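Local coordinates for antiterminator Q protein (Enterobacteria phage SfI, PDB 6JNY), which serves as a bacteriophage transcription antitermination factor, probably acting on RNA polymerase so that it reads through terminators, at residues G18-W23 and S86-G91; S29-K34 and R55-D60; V69-M74 and K79-L84; Y100-A105 and A124-E129. One frame throughout, in Å; residues are numbered along the deposited sequence.

Contact 1. Residues G18-W23 and S86-G91; sequences GWLELW and SYYAHG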
loop_
_atom_site.group_PDB
_atom_site.type_symbol
_atom_site.label_atom_id
_atom_site.label_comp_id
_atom_site.label_asym_id
_atom_site.label_seq_id
_atom_site.Cartn_x
_atom_site.Cartn_y
_atom_site.Cartn_z
ATOM N N GLY A 18 -1.470 0.207 -12.238
ATOM C CA GLY A 18 -0.348 0.213 -13.161
ATOM C C GLY A 18 0.764 1.127 -12.687
ATOM O O GLY A 18 1.940 0.747 -12.678
ATOM N N TRP A 19 0.410 2.350 -12.277
ATOM C CA TRP A 19 1.418 3.284 -11.776
ATOM C C TRP A 19 2.086 2.748 -10.520
ATOM O O TRP A 19 3.305 2.887 -10.353
ATOM C CB TRP A 19 0.780 4.648 -11.497
ATOM C CG TRP A 19 0.737 5.536 -12.687
ATOM C CD1 TRP A 19 -0.383 6.053 -13.290
ATOM C CD2 TRP A 19 1.857 6.028 -13.436
ATOM N NE1 TRP A 19 -0.021 6.827 -14.369
ATOM C CE2 TRP A 19 1.346 6.827 -14.476
ATOM C CE3 TRP A 19 3.242 5.865 -13.333
ATOM C CZ2 TRP A 19 2.171 7.470 -15.401
ATOM C CZ3 TRP A 19 4.056 6.508 -14.251
ATOM C CH2 TRP A 19 3.517 7.300 -15.265
ATOM N N LEU A 20 1.312 2.137 -9.623
ATOM C CA LEU A 20 1.900 1.634 -8.385
ATOM C C LEU A 20 2.807 0.432 -8.628
ATOM O O LEU A 20 3.777 0.244 -7.893
ATOM C CB LEU A 20 0.825 1.343 -7.337
ATOM C CG LEU A 20 0.091 2.592 -6.825
ATOM C CD1 LEU A 20 -0.984 2.180 -5.849
ATOM C CD2 LEU A 20 1.071 3.577 -6.174
ATOM N N GLU A 21 2.526 -0.371 -9.656
ATOM C CA GLU A 21 3.461 -1.437 -10.030
ATOM C C GLU A 21 4.783 -0.856 -10.535
ATOM O O GLU A 21 5.868 -1.356 -10.176
ATOM C CB GLU A 21 2.817 -2.344 -11.089
ATOM C CG GLU A 21 1.774 -3.326 -10.529
ATOM C CD GLU A 21 1.027 -4.102 -11.611
ATOM O OE1 GLU A 21 1.276 -3.862 -12.806
ATOM O OE2 GLU A 21 0.174 -4.945 -11.258
ATOM N N LEU A 22 4.725 0.172 -11.379
ATOM C CA LEU A 22 5.947 0.799 -11.876
ATOM C C LEU A 22 6.711 1.456 -10.742
ATOM O O LEU A 22 7.943 1.334 -10.655
ATOM C CB LEU A 22 5.618 1.829 -12.955
ATOM C CG LEU A 22 5.133 1.283 -14.297
ATOM C CD1 LEU A 22 4.601 2.412 -15.154
ATOM C CD2 LEU A 22 6.272 0.534 -15.008
ATOM N N TRP A 23 5.995 2.151 -9.858
ATOM C CA TRP A 23 6.623 2.820 -8.726
ATOM C C TRP A 23 7.202 1.803 -7.757
ATOM O O TRP A 23 8.300 1.997 -7.214
ATOM C CB TRP A 23 5.577 3.696 -8.025
ATOM C CG TRP A 23 5.921 4.094 -6.613
ATOM C CD1 TRP A 23 6.758 5.112 -6.222
ATOM C CD2 TRP A 23 5.407 3.511 -5.411
ATOM N NE1 TRP A 23 6.805 5.172 -4.846
ATOM C CE2 TRP A 23 5.982 4.209 -4.324
ATOM C CE3 TRP A 23 4.518 2.461 -5.146
ATOM C CZ2 TRP A 23 5.695 3.886 -2.996
ATOM C CZ3 TRP A 23 4.245 2.132 -3.826
ATOM C CH2 TRP A 23 4.822 2.848 -2.766
ATOM N N SER A 86 4.696 -4.062 0.780
ATOM C CA SER A 86 4.848 -5.502 0.550
ATOM C C SER A 86 4.284 -5.897 -0.808
ATOM O O SER A 86 4.941 -6.589 -1.590
ATOM C CB SER A 86 4.161 -6.287 1.664
ATOM O OG SER A 86 4.842 -6.120 2.898
ATOM N N TYR A 87 3.083 -5.415 -1.133
ATOM C CA TYR A 87 2.437 -5.822 -2.376
ATOM C C TYR A 87 3.122 -5.208 -3.592
ATOM O O TYR A 87 3.412 -5.903 -4.571
ATOM C CB TYR A 87 0.963 -5.420 -2.328
ATOM C CG TYR A 87 0.133 -5.914 -3.486
ATOM C CD1 TYR A 87 -0.392 -5.016 -4.409
ATOM C CD2 TYR A 87 -0.188 -7.256 -3.627
ATOM C CE1 TYR A 87 -1.181 -5.447 -5.459
ATOM C CE2 TYR A 87 -0.967 -7.692 -4.673
ATOM C CZ TYR A 87 -1.469 -6.794 -5.582
ATOM O OH TYR A 87 -2.249 -7.221 -6.626
ATOM N N TYR A 88 3.356 -3.889 -3.572
ATOM C CA TYR A 88 3.857 -3.232 -4.774
ATOM C C TYR A 88 5.377 -3.211 -4.871
ATOM O O TYR A 88 5.907 -3.403 -5.963
ATOM C CB TYR A 88 3.277 -1.808 -4.907
ATOM C CG TYR A 88 1.842 -1.818 -5.350
ATOM C CD1 TYR A 88 1.492 -2.253 -6.617
ATOM C CD2 TYR A 88 0.837 -1.445 -4.474
ATOM C CE1 TYR A 88 0.166 -2.265 -7.030
ATOM C CE2 TYR A 88 -0.489 -1.465 -4.868
ATOM C CZ TYR A 88 -0.811 -1.884 -6.145
ATOM O OH TYR A 88 -2.125 -1.896 -6.543
ATOM N N ALA A 89 6.080 -2.941 -3.771
ATOM C CA ALA A 89 7.536 -2.869 -3.839
ATOM C C ALA A 89 8.154 -4.264 -3.834
ATOM O O ALA A 89 8.841 -4.649 -4.787
ATOM C CB ALA A 89 8.083 -2.000 -2.705
ATOM N N HIS A 90 7.871 -5.055 -2.796
ATOM C CA HIS A 90 8.446 -6.396 -2.751
ATOM C C HIS A 90 7.768 -7.358 -3.713
ATOM O O HIS A 90 8.385 -8.357 -4.099
ATOM C CB HIS A 90 8.400 -6.990 -1.352
ATOM C CG HIS A 90 9.089 -8.316 -1.257
ATOM N ND1 HIS A 90 8.401 -9.507 -1.193
ATOM C CD2 HIS A 90 10.404 -8.637 -1.261
ATOM C CE1 HIS A 90 9.265 -10.508 -1.136
ATOM N NE2 HIS A 90 10.485 -10.006 -1.176
ATOM N N GLY A 91 6.524 -7.098 -4.107
ATOM C CA GLY A 91 5.872 -7.988 -5.046
ATOM C C GLY A 91 5.279 -9.229 -4.422
ATOM O O GLY A 91 5.126 -10.247 -5.108
#

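Contact 2. Residues S29-K34 and R55-D60; sequences SGRLEK and RPMCND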
loop_
_atom_site.group_PDB
_atom_site.type_symbol
_atom_site.label_atom_id
_atom_site.label_comp_id
_atom_site.label_asym_id
_atom_site.label_seq_id
_atom_site.Cartn_x
_atom_site.Cartn_y
_atom_site.Cartn_z
ATOM N N SER A 29 14.192 -1.113 -6.334
ATOM C CA SER A 29 15.538 -1.000 -6.882
ATOM C C SER A 29 16.421 -0.059 -6.081
ATOM O O SER A 29 17.614 0.061 -6.396
ATOM C CB SER A 29 15.464 -0.517 -8.324
ATOM O OG SER A 29 15.358 0.889 -8.381
ATOM N N GLY A 30 15.874 0.610 -5.071
ATOM C CA GLY A 30 16.648 1.442 -4.177
ATOM C C GLY A 30 16.806 2.879 -4.602
ATOM O O GLY A 30 17.636 3.592 -4.022
ATOM N N ARG A 31 16.018 3.348 -5.567
ATOM C CA ARG A 31 16.231 4.674 -6.135
ATOM C C ARG A 31 15.609 5.818 -5.333
ATOM O O ARG A 31 15.866 6.982 -5.663
ATOM C CB ARG A 31 15.797 4.713 -7.609
ATOM C CG ARG A 31 16.804 4.022 -8.546
ATOM C CD ARG A 31 16.274 3.871 -9.971
ATOM N NE ARG A 31 17.319 3.452 -10.908
ATOM C CZ ARG A 31 17.868 2.239 -10.946
ATOM N NH1 ARG A 31 17.480 1.289 -10.107
ATOM N NH2 ARG A 31 18.816 1.970 -11.839
ATOM N N LEU A 32 14.814 5.542 -4.298
ATOM C CA LEU A 32 14.227 6.618 -3.503
ATOM C C LEU A 32 15.191 7.040 -2.400
ATOM O O LEU A 32 15.667 6.202 -1.630
ATOM C CB LEU A 32 12.885 6.204 -2.894
ATOM C CG LEU A 32 12.163 7.331 -2.142
ATOM C CD1 LEU A 32 11.807 8.478 -3.076
ATOM C CD2 LEU A 32 10.909 6.817 -1.442
ATOM N N GLU A 33 15.460 8.343 -2.327
ATOM C CA GLU A 33 16.316 8.871 -1.272
ATOM C C GLU A 33 15.681 8.650 0.096
ATOM O O GLU A 33 14.460 8.745 0.258
ATOM C CB GLU A 33 16.560 10.363 -1.495
ATOM C CG GLU A 33 17.387 10.684 -2.729
ATOM C CD GLU A 33 16.711 11.706 -3.625
ATOM O OE1 GLU A 33 15.744 12.351 -3.162
ATOM O OE2 GLU A 33 17.139 11.859 -4.792
ATOM N N LYS A 34 16.522 8.338 1.086
ATOM C CA LYS A 34 16.017 8.041 2.423
ATOM C C LYS A 34 15.227 9.211 2.998
ATOM O O LYS A 34 14.196 9.013 3.654
ATOM C CB LYS A 34 17.175 7.656 3.347
ATOM C CG LYS A 34 16.775 7.488 4.804
ATOM C CD LYS A 34 17.887 7.930 5.743
ATOM C CE LYS A 34 19.012 6.906 5.780
ATOM N NZ LYS A 34 19.954 7.153 6.906
ATOM N N ARG A 55 11.573 -6.399 -13.669
ATOM C CA ARG A 55 10.384 -5.567 -13.505
ATOM C C ARG A 55 10.556 -4.194 -14.136
ATOM O O ARG A 55 11.510 -3.474 -13.838
ATOM C CB ARG A 55 10.051 -5.399 -12.024
ATOM C CG ARG A 55 8.988 -6.333 -11.508
ATOM C CD ARG A 55 8.409 -5.795 -10.221
ATOM N NE ARG A 55 9.270 -6.065 -9.078
ATOM C CZ ARG A 55 9.062 -5.599 -7.850
ATOM N NH1 ARG A 55 8.014 -4.818 -7.598
ATOM N NH2 ARG A 55 9.907 -5.910 -6.874
ATOM N N PRO A 56 9.626 -3.821 -15.009
ATOM C CA PRO A 56 9.667 -2.475 -15.577
ATOM C C PRO A 56 9.392 -1.462 -14.481
ATOM O O PRO A 56 8.604 -1.708 -13.562
ATOM C CB PRO A 56 8.545 -2.494 -16.618
ATOM C CG PRO A 56 7.617 -3.559 -16.155
ATOM C CD PRO A 56 8.444 -4.585 -15.446
ATOM N N MET A 57 10.077 -0.328 -14.571
ATOM C CA MET A 57 9.947 0.719 -13.573
ATOM C C MET A 57 9.738 2.055 -14.259
ATOM O O MET A 57 10.065 2.238 -15.433
ATOM C CB MET A 57 11.167 0.768 -12.642
ATOM C CG MET A 57 12.470 1.083 -13.347
ATOM S SD MET A 57 13.805 1.362 -12.167
ATOM C CE MET A 57 13.912 -0.227 -11.391
ATOM N N CYS A 58 9.161 2.991 -13.512
ATOM C CA CYS A 58 8.997 4.337 -14.022
ATOM C C CYS A 58 10.343 5.052 -14.016
ATOM O O CYS A 58 11.341 4.531 -13.512
ATOM C CB CYS A 58 7.996 5.103 -13.157
ATOM S SG CYS A 58 8.386 5.031 -11.393
ATOM N N ASN A 59 10.363 6.253 -14.590
ATOM C CA ASN A 59 11.555 7.088 -14.547
ATOM C C ASN A 59 11.683 7.740 -13.170
ATOM O O ASN A 59 10.808 7.607 -12.306
ATOM C CB ASN A 59 11.578 8.071 -15.719
ATOM C CG ASN A 59 10.456 9.093 -15.660
ATOM O OD1 ASN A 59 9.925 9.394 -14.594
ATOM N ND2 ASN A 59 10.098 9.641 -16.812
ATOM N N ASP A 60 12.786 8.464 -12.962
ATOM C CA ASP A 60 13.085 8.997 -11.636
ATOM C C ASP A 60 12.136 10.124 -11.254
ATOM O O ASP A 60 11.740 10.235 -10.089
ATOM C CB ASP A 60 14.531 9.488 -11.577
ATOM C CG ASP A 60 15.531 8.351 -11.524
ATOM O OD1 ASP A 60 15.123 7.171 -11.497
ATOM O OD2 ASP A 60 16.748 8.641 -11.512
#

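Contact 3. Residues V69-M74 and K79-L84; sequences VVDSVM and KAFGIL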
loop_
_atom_site.group_PDB
_atom_site.type_symbol
_atom_site.label_atom_id
_atom_site.label_comp_id
_atom_site.label_asym_id
_atom_site.label_seq_id
_atom_site.Cartn_x
_atom_site.Cartn_y
_atom_site.Cartn_z
ATOM N N VAL A 69 3.529 11.516 -3.230
ATOM C CA VAL A 69 2.088 11.321 -3.088
ATOM C C VAL A 69 1.798 10.227 -2.073
ATOM O O VAL A 69 0.995 10.404 -1.148
ATOM C CB VAL A 69 1.456 11.024 -4.458
ATOM C CG1 VAL A 69 0.056 10.481 -4.303
ATOM C CG2 VAL A 69 1.467 12.272 -5.312
ATOM N N VAL A 70 2.432 9.065 -2.238
ATOM C CA VAL A 70 2.117 7.936 -1.374
ATOM C C VAL A 70 2.474 8.240 0.073
ATOM O O VAL A 70 1.699 7.952 0.991
ATOM C CB VAL A 70 2.806 6.660 -1.885
ATOM C CG1 VAL A 70 2.681 5.545 -0.868
ATOM C CG2 VAL A 70 2.200 6.255 -3.207
ATOM N N ASP A 71 3.646 8.829 0.307
ATOM C CA ASP A 71 4.030 9.116 1.683
ATOM C C ASP A 71 3.076 10.112 2.319
ATOM O O ASP A 71 2.709 9.968 3.493
ATOM C CB ASP A 71 5.461 9.648 1.747
ATOM C CG ASP A 71 5.979 9.737 3.174
ATOM O OD1 ASP A 71 6.391 8.700 3.728
ATOM O OD2 ASP A 71 5.959 10.845 3.749
ATOM N N SER A 72 2.661 11.125 1.557
ATOM C CA SER A 72 1.800 12.172 2.093
ATOM C C SER A 72 0.389 11.675 2.380
ATOM O O SER A 72 -0.356 12.332 3.118
ATOM C CB SER A 72 1.743 13.334 1.105
ATOM O OG SER A 72 0.895 13.037 0.019
ATOM N N VAL A 73 -0.008 10.555 1.789
ATOM C CA VAL A 73 -1.313 9.965 2.024
ATOM C C VAL A 73 -1.249 8.874 3.087
ATOM O O VAL A 73 -2.114 8.805 3.960
ATOM C CB VAL A 73 -1.883 9.423 0.693
ATOM C CG1 VAL A 73 -3.040 8.469 0.938
ATOM C CG2 VAL A 73 -2.303 10.583 -0.224
ATOM N N MET A 74 -0.235 8.010 3.019
ATOM C CA MET A 74 -0.190 6.784 3.801
ATOM C C MET A 74 0.534 6.914 5.130
ATOM O O MET A 74 0.527 5.952 5.910
ATOM C CB MET A 74 0.488 5.672 2.990
ATOM C CG MET A 74 -0.214 5.334 1.681
ATOM S SD MET A 74 -1.916 4.780 1.912
ATOM C CE MET A 74 -1.675 3.406 3.038
ATOM N N LYS A 79 0.548 0.586 9.313
ATOM C CA LYS A 79 0.218 -0.793 8.967
ATOM C C LYS A 79 -0.162 -0.906 7.498
ATOM O O LYS A 79 0.367 -1.752 6.768
ATOM C CB LYS A 79 -0.921 -1.285 9.860
ATOM C CG LYS A 79 -1.298 -2.753 9.691
ATOM C CD LYS A 79 -2.556 -3.056 10.498
ATOM C CE LYS A 79 -2.967 -4.509 10.380
ATOM N NZ LYS A 79 -4.313 -4.760 10.994
ATOM N N ALA A 80 -1.072 -0.041 7.044
ATOM C CA ALA A 80 -1.483 -0.053 5.647
ATOM C C ALA A 80 -0.329 0.312 4.728
ATOM O O ALA A 80 -0.180 -0.268 3.645
ATOM C CB ALA A 80 -2.663 0.899 5.438
ATOM N N PHE A 81 0.494 1.285 5.136
ATOM C CA PHE A 81 1.667 1.654 4.350
ATOM C C PHE A 81 2.565 0.439 4.130
ATOM O O PHE A 81 2.992 0.170 3.002
ATOM C CB PHE A 81 2.410 2.778 5.083
ATOM C CG PHE A 81 3.233 3.696 4.198
ATOM C CD1 PHE A 81 3.660 3.328 2.923
ATOM C CD2 PHE A 81 3.598 4.958 4.674
ATOM C CE1 PHE A 81 4.423 4.205 2.150
ATOM C CE2 PHE A 81 4.361 5.836 3.907
ATOM C CZ PHE A 81 4.778 5.461 2.648
ATOM N N GLY A 82 2.812 -0.332 5.187
ATOM C CA GLY A 82 3.650 -1.513 5.044
ATOM C C GLY A 82 3.047 -2.551 4.118
ATOM O O GLY A 82 3.753 -3.168 3.313
ATOM N N ILE A 83 1.727 -2.746 4.206
ATOM C CA ILE A 83 1.065 -3.710 3.335
ATOM C C ILE A 83 1.147 -3.264 1.883
ATOM O O ILE A 83 1.383 -4.075 0.979
ATOM C CB ILE A 83 -0.381 -3.940 3.806
ATOM C CG1 ILE A 83 -0.388 -4.813 5.064
ATOM C CG2 ILE A 83 -1.232 -4.553 2.706
ATOM C CD1 ILE A 83 -1.691 -4.796 5.805
ATOM N N LEU A 84 0.945 -1.965 1.633
ATOM C CA LEU A 84 1.108 -1.432 0.291
ATOM C C LEU A 84 2.509 -1.692 -0.247
ATOM O O LEU A 84 2.668 -2.073 -1.413
ATOM C CB LEU A 84 0.821 0.075 0.303
ATOM C CG LEU A 84 0.770 0.787 -1.048
ATOM C CD1 LEU A 84 -0.524 0.464 -1.765
ATOM C CD2 LEU A 84 0.903 2.314 -0.867
#

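Contact 4. Residues Y100-A105 and A124-E129; sequences YYHRVA and ATCRRE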
loop_
_atom_site.group_PDB
_atom_site.type_symbol
_atom_site.label_atom_id
_atom_site.label_comp_id
_atom_site.label_asym_id
_atom_site.label_seq_id
_atom_site.Cartn_x
_atom_site.Cartn_y
_atom_site.Cartn_z
ATOM N N TYR A 100 1.322 -13.903 6.754
ATOM C CA TYR A 100 2.139 -13.308 7.806
ATOM C C TYR A 100 1.293 -12.478 8.761
ATOM O O TYR A 100 1.527 -12.492 9.974
ATOM C CB TYR A 100 3.255 -12.449 7.217
ATOM C CG TYR A 100 4.178 -11.930 8.288
ATOM C CD1 TYR A 100 4.115 -10.612 8.704
ATOM C CD2 TYR A 100 5.090 -12.775 8.915
ATOM C CE1 TYR A 100 4.944 -10.138 9.700
ATOM C CE2 TYR A 100 5.924 -12.312 9.913
ATOM C CZ TYR A 100 5.846 -10.988 10.300
ATOM O OH TYR A 100 6.674 -10.511 11.295
ATOM N N TYR A 101 0.336 -11.719 8.215
ATOM C CA TYR A 101 -0.616 -10.948 9.011
ATOM C C TYR A 101 -1.340 -11.856 9.998
ATOM O O TYR A 101 -1.482 -11.523 11.180
ATOM C CB TYR A 101 -1.599 -10.326 8.011
ATOM C CG TYR A 101 -2.683 -9.371 8.480
ATOM C CD1 TYR A 101 -2.670 -8.043 8.071
ATOM C CD2 TYR A 101 -3.771 -9.814 9.223
ATOM C CE1 TYR A 101 -3.677 -7.172 8.436
ATOM C CE2 TYR A 101 -4.788 -8.942 9.600
ATOM C CZ TYR A 101 -4.726 -7.626 9.206
ATOM O OH TYR A 101 -5.730 -6.752 9.570
ATOM N N HIS A 102 -1.785 -13.018 9.525
ATOM C CA HIS A 102 -2.426 -14.006 10.389
ATOM C C HIS A 102 -1.455 -14.577 11.417
ATOM O O HIS A 102 -1.811 -14.748 12.589
ATOM C CB HIS A 102 -3.005 -15.117 9.518
ATOM C CG HIS A 102 -3.558 -16.269 10.291
ATOM N ND1 HIS A 102 -2.899 -17.476 10.399
ATOM C CD2 HIS A 102 -4.717 -16.410 10.975
ATOM C CE1 HIS A 102 -3.624 -18.306 11.126
ATOM N NE2 HIS A 102 -4.730 -17.683 11.494
ATOM N N ARG A 103 -0.226 -14.888 10.991
ATOM C CA ARG A 103 0.766 -15.488 11.881
ATOM C C ARG A 103 1.053 -14.611 13.100
ATOM O O ARG A 103 1.241 -15.126 14.210
ATOM C CB ARG A 103 2.052 -15.769 11.098
ATOM C CG ARG A 103 3.104 -16.558 11.856
ATOM C CD ARG A 103 4.470 -16.435 11.186
ATOM N NE ARG A 103 4.502 -17.042 9.855
ATOM C CZ ARG A 103 4.979 -18.257 9.602
ATOM N NH1 ARG A 103 5.450 -18.996 10.591
ATOM N NH2 ARG A 103 4.980 -18.731 8.363
ATOM N N VAL A 104 1.097 -13.288 12.923
ATOM C CA VAL A 104 1.485 -12.390 14.009
ATOM C C VAL A 104 0.289 -11.683 14.644
ATOM O O VAL A 104 0.476 -10.784 15.470
ATOM C CB VAL A 104 2.576 -11.392 13.582
ATOM C CG1 VAL A 104 3.805 -12.136 13.094
ATOM C CG2 VAL A 104 2.054 -10.443 12.505
ATOM N N ALA A 105 -0.930 -12.078 14.293
ATOM C CA ALA A 105 -2.112 -11.346 14.733
ATOM C C ALA A 105 -2.294 -11.446 16.244
ATOM O O ALA A 105 -2.012 -12.479 16.854
ATOM C CB ALA A 105 -3.353 -11.886 14.025
ATOM N N ALA A 124 -9.109 -16.691 6.992
ATOM C CA ALA A 124 -10.068 -16.095 6.068
ATOM C C ALA A 124 -10.317 -14.632 6.405
ATOM O O ALA A 124 -10.429 -13.788 5.505
ATOM C CB ALA A 124 -11.376 -16.881 6.093
ATOM N N THR A 125 -10.412 -14.315 7.698
ATOM C CA THR A 125 -10.602 -12.928 8.111
ATOM C C THR A 125 -9.393 -12.082 7.748
ATOM O O THR A 125 -9.540 -10.960 7.257
ATOM C CB THR A 125 -10.855 -12.872 9.617
ATOM O OG1 THR A 125 -12.099 -13.515 9.912
ATOM C CG2 THR A 125 -10.916 -11.426 10.107
ATOM N N CYS A 126 -8.190 -12.605 7.975
ATOM C CA CYS A 126 -6.985 -11.848 7.658
ATOM C C CYS A 126 -6.861 -11.607 6.157
ATOM O O CYS A 126 -6.442 -10.526 5.732
ATOM C CB CYS A 126 -5.760 -12.572 8.206
ATOM S SG CYS A 126 -5.708 -12.573 10.021
ATOM N N ARG A 127 -7.241 -12.593 5.337
ATOM C CA ARG A 127 -7.218 -12.384 3.891
ATOM C C ARG A 127 -8.170 -11.271 3.474
ATOM O O ARG A 127 -7.821 -10.426 2.637
ATOM C CB ARG A 127 -7.594 -13.674 3.168
ATOM C CG ARG A 127 -6.504 -14.696 3.170
ATOM C CD ARG A 127 -7.038 -16.024 2.690
ATOM N NE ARG A 127 -5.957 -16.985 2.585
ATOM C CZ ARG A 127 -6.125 -18.289 2.399
ATOM N NH1 ARG A 127 -7.345 -18.793 2.298
ATOM N NH2 ARG A 127 -5.065 -19.079 2.316
ATOM N N ARG A 128 -9.379 -11.258 4.038
ATOM C CA ARG A 128 -10.333 -10.203 3.716
ATOM C C ARG A 128 -9.809 -8.839 4.145
ATOM O O ARG A 128 -9.924 -7.858 3.398
ATOM C CB ARG A 128 -11.684 -10.495 4.374
ATOM C CG ARG A 128 -12.725 -9.436 4.064
ATOM C CD ARG A 128 -14.073 -9.704 4.722
ATOM N NE ARG A 128 -13.970 -10.036 6.141
ATOM C CZ ARG A 128 -13.820 -9.143 7.115
ATOM N NH1 ARG A 128 -13.744 -7.847 6.833
ATOM N NH2 ARG A 128 -13.746 -9.546 8.379
ATOM N N GLU A 129 -9.213 -8.760 5.338
ATOM C CA GLU A 129 -8.700 -7.482 5.824
ATOM C C GLU A 129 -7.553 -6.971 4.964
ATOM O O GLU A 129 -7.464 -5.765 4.710
ATOM C CB GLU A 129 -8.304 -7.590 7.294
ATOM C CG GLU A 129 -9.534 -7.645 8.200
ATOM C CD GLU A 129 -9.209 -7.892 9.653
ATOM O OE1 GLU A 129 -8.015 -7.986 10.001
ATOM O OE2 GLU A 129 -10.165 -7.989 10.457
#

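Contact 1. Residues G18-W23 and S86-G91
Tyr88 CG lies beside its own backbone N, opposite the carbonyl carbon (chi1 -75°), and Leu20 CG is placed the same way on its residue. These torsions lay the Tyr88 ring flat against Leu20. Leu20 CB sits over the middle of one face, 3.6 Å from the centroid of the Tyr88 ring and 7° off its normal. This is a CH-pi contact. Leu20 CD1 extends over the same side and meets Tyr88 CE2 at 3.8 Å. The opposite face is covered by Tyr87 CD1 of the same helix, so the ring is clamped between two side chains. Glu21 CG comes to the ring edge, 4.0 Å from Tyr88 CE1. The backbone takes part too, with Leu20 C 3.6 Å from Tyr88 CD1. Trp23 adds a lighter touch, its CZ3 lying 4.2 Å from Tyr88 CB. The polar ends are tied outside the interface. Tyr88 OH bonds to Asn17 OD1, and Trp23 NE1 bonds to Ser67 OG. Leu138 of helix 123-155 packs on both Leu20 and Tyr88. The short segments approach to 8.2 Å between axes at 51°. This is helix-on-helix packing in the core of a mainly helical fold, made by an aromatic ring lying flat on a neighbouring helix.

Contact 2. Residues S29-K34 and R55-D60
Ser29 to Lys34 and Arg55 to Asp60 meet mostly as irregular chain, with Ser29 CA 8.9 Å from Met57 CA, and Gly30 closes the helix before it in a Schellman motif. Met57 is the bridge between them. Its CG stands between the backbone N and the carbonyl carbon (chi1 62°), and a bend at chi3 turns the methyl to Ser29. Met57 CE lies 3.4 Å from Ser29 CB, tighter than usual for two carbons. Met57 SD lies over one face of the Arg31 guanidinium, and Met57 CE is 4.1 Å from Arg31 NH1. The same NH1 of Arg31 donates to Ser29 OG at 2.8 Å, with an N-H...O angle of 150°. That oxygen is close to the guanidinium plane, so the bond helps fix the rotation of the group. Asp60 OD1 comes to the guanidinium edge, 4.4 Å from Arg31 NE. This is too long for a salt bridge, though the opposite charges probably still attract. Ser29 OG and Asp60 OD1 both also bond to Trp26, to its O and NE1 respectively. Trp26 belongs to helix 10-28, and Asn59 caps helix 60-74 through Asp62 N. The contact therefore lies on the surface where the end of helix 10-28 meets the start of helix 60-74.

Contact 3. Residues V69-M74 and K79-L84
Val70 O is gripped by two backbone donors near the end of its helix: Met74 N at 2.8 Å from Val70 O, and Val73 N at 3.2 Å from the same oxygen. These bonds hold the last turn, which carries Met74 toward the other segment. Met74 CB lies over one face of the Phe81 ring, 3.7 Å from the ring centroid and 18° off the normal, displaced toward the rim. The ring arrives there because Phe81 CG is anti to its backbone N (chi1 -153°). Asp71 OD1 meets the edge of that ring near its plane, 3.5 Å from Phe81 CE2. It is also hydrogen-bonded to Ser37 OG, so this carboxylate oxygen has a true polar partner besides the ring edge. Val70 CG1 touches two side chains. It lies 3.7 Å from Phe81 CE1, and it meets Leu84 CD2 tip to tip, also at 3.7 Å. The Met74 chain folds back at chi2 and chi3, which brings Met74 CE to Ala80 CB at 3.6 Å. Met74 CG also packs across Leu84. Two further helices border the contact. Val39 and Ile40 of helix 38-45 lie against Phe81, while helix 123-155 places Ser137 on Met74 and Ile133 on Ala80. The two segments run at 148° to each other and are separated by only four residues. Such a pair is an antiparallel helical hairpin, here with its apolar inner side built into the core of the domain.

Contact 4. Residues Y100-A105 and A124-E129
Tyr101 points its CB toward Cys126 and Glu129, and its CG is anti to the backbone N (chi1 -176°), which sends the ring across to the other helix. Along the ring, Tyr101 CD2 meets Cys126 first, with SG at 3.5 Å and CB equally near. The sulfur stands at the ring edge, 4.7 Å from the Tyr101 centroid and 78° off the normal, a cysteine sulfur-aromatic contact. Cys126 O lies over one ring face. Further out, Tyr101 CE2 comes within 3.4 Å of Glu129 OE1. The ring packs between helix 94-103 and the first turns of helix 123-155. A two-stranded antiparallel hairpin, 108-112 with 115-119, connects these helices, so the contact closes the base from which the hairpin projects. At the tip, Tyr101 OH donates to Glu129 OE1 at 2.6 Å. The hydroxyl comes in on the anti side of the carboxylate, 28° out of its plane. Both oxygens have a second partner: Arg108 NH2 makes a salt bridge to Glu129 OE1, and Lys79 NZ bonds to Tyr101 OH. The positive charge of Lys79 would probably strengthen the hydroxyl as a donor. Cys126 SG also packs on His102, the neighbour of Tyr101, 3.6 Å from His102 CA and 3.7 Å from His102 CB. It lies at the edge of the imidazole, near its plane. Pro121, in the loop before helix 123-155, lies against Cys126 as well.

Overall arrangement
Contacts 1 and 3 are buried and share helix 78-90. They touch where Trp23 and Leu20 pack on Val70, so their apolar surfaces are continuous. Contact 2 lies at the surface and is nested within the chain loop closed by contact 1. It is joined to contact 1 by Arg55, whose guanidinium reaches Ala89 O. Its chemistry mixes a thioether with charged groups. Contact 4 is partly buried and far from contact 2, about 17 Å between nearest atoms, on the opposite side of the chain's centre. It alone has a hydrogen bond between its two segments. Lys79 and Ile83 link contact 3 to it through Tyr101.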